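Glutathione peroxidase (Hypocrea jecorina, PDB 6VPD) probably reduces hydroperoxides to alcohols and water at the expense of thioredoxin, as a peroxidase of the glutathione peroxidase family. Local coordinates at residues V73-D84 against E177-K188. Sequence-based numbering, arbitrary orientation.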
loop_
_atom_site.group_PDB
_atom_site.type_symbol
_atom_site.label_atom_id
_atom_site.label_comp_id
_atom_site.label_asym_id
_atom_site.label_seq_id
_atom_site.Cartn_x
_atom_site.Cartn_y
_atom_site.Cartn_z
ATOM N N VAL A 73 -1.673 -19.273 -1.060
ATOM C CA VAL A 73 -2.878 -19.405 -0.239
ATOM C C VAL A 73 -3.949 -20.213 -0.970
ATOM O O VAL A 73 -4.721 -20.946 -0.345
ATOM C CB VAL A 73 -3.396 -18.007 0.168
ATOM C CG1 VAL A 73 -4.636 -18.118 1.054
ATOM C CG2 VAL A 73 -2.315 -17.239 0.892
ATOM N N TYR A 74 -3.992 -20.122 -2.295
ATOM C CA TYR A 74 -5.003 -20.838 -3.075
ATOM C C TYR A 74 -4.701 -22.324 -3.176
ATOM O O TYR A 74 -5.624 -23.143 -3.192
ATOM C CB TYR A 74 -5.094 -20.252 -4.477
ATOM C CG TYR A 74 -6.059 -20.963 -5.389
ATOM C CD1 TYR A 74 -7.428 -20.961 -5.128
ATOM C CD2 TYR A 74 -5.608 -21.599 -6.540
ATOM C CE1 TYR A 74 -8.312 -21.586 -5.977
ATOM C CE2 TYR A 74 -6.484 -22.224 -7.399
ATOM C CZ TYR A 74 -7.832 -22.216 -7.118
ATOM O OH TYR A 74 -8.698 -22.848 -7.978
ATOM N N GLN A 75 -3.423 -22.695 -3.311
ATOM C CA GLN A 75 -3.088 -24.114 -3.284
ATOM C C GLN A 75 -3.376 -24.707 -1.912
ATOM O O GLN A 75 -4.016 -25.759 -1.809
ATOM C CB GLN A 75 -1.626 -24.346 -3.675
ATOM C CG GLN A 75 -1.241 -23.849 -5.045
ATOM C CD GLN A 75 -1.924 -24.597 -6.179
ATOM O OE1 GLN A 75 -2.743 -25.491 -5.959
ATOM N NE2 GLN A 75 -1.584 -24.231 -7.410
ATOM N N ALA A 76 -2.907 -24.042 -0.850
ATOM C CA ALA A 76 -3.145 -24.465 0.523
ATOM C C ALA A 76 -4.613 -24.814 0.735
ATOM O O ALA A 76 -4.972 -25.992 0.834
ATOM C CB ALA A 76 -2.719 -23.369 1.494
ATOM N N ILE A 77 -5.477 -23.798 0.753
ATOM C CA ILE A 77 -6.892 -24.017 1.029
ATOM C C ILE A 77 -7.530 -24.974 0.024
ATOM O O ILE A 77 -8.494 -25.672 0.356
ATOM C CB ILE A 77 -7.600 -22.653 1.080
ATOM C CG1 ILE A 77 -7.009 -21.823 2.217
ATOM C CG2 ILE A 77 -9.105 -22.813 1.260
ATOM C CD1 ILE A 77 -7.269 -20.356 2.062
ATOM N N LYS A 78 -7.014 -25.043 -1.210
ATOM C CA LYS A 78 -7.516 -26.049 -2.149
ATOM C C LYS A 78 -7.309 -27.467 -1.610
ATOM O O LYS A 78 -8.195 -28.327 -1.732
ATOM C CB LYS A 78 -6.844 -25.889 -3.516
ATOM C CG LYS A 78 -7.790 -26.038 -4.696
ATOM C CD LYS A 78 -7.127 -25.636 -6.008
ATOM C CE LYS A 78 -6.381 -26.806 -6.626
ATOM N NZ LYS A 78 -7.317 -27.941 -6.902
ATOM N N LYS A 79 -6.148 -27.726 -0.998
ATOM C CA LYS A 79 -5.878 -29.036 -0.413
ATOM C C LYS A 79 -6.830 -29.326 0.744
ATOM O O LYS A 79 -7.583 -30.306 0.717
ATOM C CB LYS A 79 -4.421 -29.107 0.051
ATOM C CG LYS A 79 -3.394 -28.920 -1.067
ATOM C CD LYS A 79 -1.964 -28.774 -0.514
ATOM C CE LYS A 79 -0.919 -28.731 -1.639
ATOM N NZ LYS A 79 0.478 -28.558 -1.123
ATOM N N GLU A 80 -6.805 -28.471 1.772
ATOM C CA GLU A 80 -7.682 -28.623 2.931
ATOM C C GLU A 80 -9.156 -28.748 2.543
ATOM O O GLU A 80 -9.890 -29.549 3.125
ATOM C CB GLU A 80 -7.509 -27.429 3.869
ATOM C CG GLU A 80 -6.087 -27.157 4.300
ATOM C CD GLU A 80 -5.984 -26.909 5.790
ATOM O OE1 GLU A 80 -5.781 -27.895 6.534
ATOM O OE2 GLU A 80 -6.114 -25.737 6.222
ATOM N N TYR A 81 -9.607 -27.958 1.570
ATOM C CA TYR A 81 -11.033 -27.773 1.291
ATOM C C TYR A 81 -11.246 -27.666 -0.202
ATOM O O TYR A 81 -11.549 -26.587 -0.725
ATOM C CB TYR A 81 -11.567 -26.520 1.982
ATOM C CG TYR A 81 -11.535 -26.606 3.465
ATOM C CD1 TYR A 81 -12.493 -27.347 4.158
ATOM C CD2 TYR A 81 -10.549 -25.959 4.177
ATOM C CE1 TYR A 81 -12.455 -27.433 5.529
ATOM C CE2 TYR A 81 -10.499 -26.031 5.532
ATOM C CZ TYR A 81 -11.454 -26.763 6.212
ATOM O OH TYR A 81 -11.388 -26.817 7.582
ATOM N N PRO A 82 -11.113 -28.771 -0.925
ATOM C CA PRO A 82 -11.195 -28.699 -2.391
ATOM C C PRO A 82 -12.585 -28.275 -2.849
ATOM O O PRO A 82 -13.598 -28.794 -2.369
ATOM C CB PRO A 82 -10.847 -30.126 -2.835
ATOM C CG PRO A 82 -11.177 -30.995 -1.650
ATOM C CD PRO A 82 -10.865 -30.141 -0.438
ATOM N N ASP A 83 -12.618 -27.309 -3.775
ATOM C CA ASP A 83 -13.836 -26.751 -4.368
ATOM C C ASP A 83 -14.544 -25.777 -3.428
ATOM O O ASP A 83 -15.518 -25.119 -3.825
ATOM C CB ASP A 83 -14.818 -27.856 -4.782
ATOM C CG ASP A 83 -14.409 -28.581 -6.064
ATOM O OD1 ASP A 83 -13.233 -28.467 -6.495
ATOM O OD2 ASP A 83 -15.282 -29.298 -6.612
ATOM N N ASP A 84 -14.072 -25.669 -2.180
ATOM C CA ASP A 84 -14.725 -24.780 -1.220
ATOM C C ASP A 84 -14.474 -23.309 -1.496
ATOM O O ASP A 84 -15.241 -22.472 -1.000
ATOM C CB ASP A 84 -14.255 -25.079 0.198
ATOM C CG ASP A 84 -14.896 -26.302 0.764
ATOM O OD1 ASP A 84 -16.027 -26.155 1.281
ATOM O OD2 ASP A 84 -14.278 -27.398 0.682
ATOM N N GLU A 177 -1.616 -14.433 3.457
ATOM C CA GLU A 177 -1.504 -15.431 4.512
ATOM C C GLU A 177 -2.218 -14.999 5.781
ATOM O O GLU A 177 -2.524 -15.847 6.629
ATOM C CB GLU A 177 -0.031 -15.733 4.817
ATOM C CG GLU A 177 0.831 -16.167 3.620
ATOM C CD GLU A 177 0.945 -15.107 2.524
ATOM O OE1 GLU A 177 0.828 -13.895 2.830
ATOM O OE2 GLU A 177 1.133 -15.484 1.340
ATOM N N LYS A 178 -2.495 -13.702 5.929
ATOM C CA LYS A 178 -3.230 -13.216 7.092
ATOM C C LYS A 178 -4.742 -13.297 6.881
ATOM O O LYS A 178 -5.497 -13.313 7.862
ATOM C CB LYS A 178 -2.786 -11.770 7.430
ATOM C CG LYS A 178 -3.768 -10.968 8.311
ATOM C CD LYS A 178 -3.458 -9.473 8.362
ATOM C CE LYS A 178 -4.262 -8.769 9.474
ATOM N NZ LYS A 178 -3.622 -7.507 9.958
ATOM N N ILE A 179 -5.204 -13.391 5.632
ATOM C CA ILE A 179 -6.612 -13.672 5.409
ATOM C C ILE A 179 -6.949 -15.131 5.673
ATOM O O ILE A 179 -8.127 -15.453 5.894
ATOM C CB ILE A 179 -7.007 -13.327 3.970
ATOM C CG1 ILE A 179 -6.263 -12.097 3.482
ATOM C CG2 ILE A 179 -8.506 -13.100 3.853
ATOM C CD1 ILE A 179 -6.680 -11.731 2.082
ATOM N N GLN A 180 -5.930 -16.007 5.678
ATOM C CA GLN A 180 -6.131 -17.452 5.563
ATOM C C GLN A 180 -7.082 -17.980 6.626
ATOM O O GLN A 180 -7.925 -18.836 6.334
ATOM C CB GLN A 180 -4.788 -18.177 5.652
ATOM C CG GLN A 180 -4.616 -19.320 4.648
ATOM C CD GLN A 180 -3.160 -19.752 4.489
ATOM O OE1 GLN A 180 -2.524 -19.475 3.470
ATOM N NE2 GLN A 180 -2.635 -20.434 5.494
ATOM N N ASP A 181 -6.965 -17.488 7.865
ATOM C CA ASP A 181 -7.856 -17.962 8.918
ATOM C C ASP A 181 -9.260 -17.370 8.798
ATOM O O ASP A 181 -10.233 -18.016 9.209
ATOM C CB ASP A 181 -7.244 -17.688 10.304
ATOM C CG ASP A 181 -5.804 -18.264 10.456
ATOM O OD1 ASP A 181 -5.503 -19.333 9.865
ATOM O OD2 ASP A 181 -4.975 -17.670 11.195
ATOM N N LYS A 182 -9.397 -16.171 8.215
ATOM C CA LYS A 182 -10.726 -15.656 7.885
ATOM C C LYS A 182 -11.378 -16.466 6.765
ATOM O O LYS A 182 -12.598 -16.687 6.781
ATOM C CB LYS A 182 -10.639 -14.186 7.489
ATOM C CG LYS A 182 -10.389 -13.251 8.648
ATOM C CD LYS A 182 -11.637 -12.958 9.452
ATOM C CE LYS A 182 -12.843 -12.723 8.557
ATOM N NZ LYS A 182 -14.078 -12.843 9.371
ATOM N N ILE A 183 -10.592 -16.894 5.769
ATOM C CA ILE A 183 -11.137 -17.743 4.714
ATOM C C ILE A 183 -11.695 -19.016 5.313
ATOM O O ILE A 183 -12.866 -19.362 5.110
ATOM C CB ILE A 183 -10.070 -18.064 3.654
ATOM C CG1 ILE A 183 -9.746 -16.830 2.823
ATOM C CG2 ILE A 183 -10.585 -19.166 2.735
ATOM C CD1 ILE A 183 -8.321 -16.801 2.366
ATOM N N ILE A 184 -10.859 -19.724 6.075
ATOM C CA ILE A 184 -11.214 -21.036 6.613
ATOM C C ILE A 184 -12.426 -20.955 7.550
ATOM O O ILE A 184 -13.280 -21.853 7.547
ATOM C CB ILE A 184 -9.956 -21.635 7.273
ATOM C CG1 ILE A 184 -9.015 -22.138 6.175
ATOM C CG2 ILE A 184 -10.289 -22.732 8.264
ATOM C CD1 ILE A 184 -7.586 -22.297 6.629
ATOM N N GLU A 185 -12.552 -19.866 8.322
ATOM C CA GLU A 185 -13.789 -19.618 9.064
ATOM C C GLU A 185 -14.982 -19.432 8.127
ATOM O O GLU A 185 -16.068 -19.964 8.384
ATOM C CB GLU A 185 -13.627 -18.398 9.969
ATOM C CG GLU A 185 -14.836 -18.036 10.878
ATOM C CD GLU A 185 -15.696 -19.227 11.386
ATOM O OE1 GLU A 185 -16.672 -19.620 10.713
ATOM O OE2 GLU A 185 -15.403 -19.782 12.473
ATOM N N ALA A 186 -14.813 -18.670 7.038
ATOM C CA ALA A 186 -15.925 -18.564 6.101
ATOM C C ALA A 186 -16.287 -19.931 5.539
ATOM O O ALA A 186 -17.472 -20.213 5.336
ATOM C CB ALA A 186 -15.611 -17.582 4.976
ATOM N N ILE A 187 -15.293 -20.815 5.359
ATOM C CA ILE A 187 -15.549 -22.131 4.770
ATOM C C ILE A 187 -16.300 -23.034 5.751
ATOM O O ILE A 187 -17.238 -23.746 5.365
ATOM C CB ILE A 187 -14.227 -22.774 4.299
ATOM C CG1 ILE A 187 -13.698 -22.063 3.056
ATOM C CG2 ILE A 187 -14.402 -24.285 4.026
ATOM C CD1 ILE A 187 -12.306 -22.500 2.680
ATOM N N LYS A 188 -15.899 -23.037 7.029
ATOM C CA LYS A 188 -16.588 -23.893 7.993
ATOM C C LYS A 188 -18.027 -23.454 8.249
ATOM O O LYS A 188 -18.796 -24.226 8.826
ATOM C CB LYS A 188 -15.834 -23.934 9.317
ATOM C CG LYS A 188 -14.435 -24.511 9.253
ATOM C CD LYS A 188 -13.808 -24.417 10.635
ATOM C CE LYS A 188 -12.680 -25.391 10.794
ATOM N NZ LYS A 188 -11.670 -25.181 9.720
#
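Tyr81 and Ile187 meet where helix 64-80 has just ended, a worked example of how one aromatic residue can join greasy packing to a polar tie. From CB, which touches CD1 and CG2 of Ile187, the tyrosine side chain leads out toward helix 176-188. Ile187 CG2 lies over one face of the Tyr81 ring, nearest CD1, a CH-pi contact 3.9 Å from the centroid and 22° off the normal. Further out, Tyr81 CE2 comes within 4.2 Å of Ile184 CG1, and Tyr81 OH finally accepts a hydrogen bond from Lys188 NZ at 2.7 Å. A bend at the last torsion of the lysine (chi4 56°) turns its ammonium to the phenol. Deeper in, Ile77 sends CG2 to Ile187 CD1 (3.5 Å) and CD1 to Ile183 CG2 (3.6 Å). The axes of 73-80 and 177-188 cross at -27°, and Ile77, Ile183 and Ile187 all rest on Phe85 of strand 85-92 in the thioredoxin fold. Asp84 backs the Ile187 methyl while its carboxylate forms a salt bridge with Arg162. Were this tyrosine an alanine, Ile187 would probably lose its covering ring and the Lys188 ammonium its phenol partner. The chemistry is thus chiefly apolar, with a single hydrogen bond joining the segments at its exposed margin.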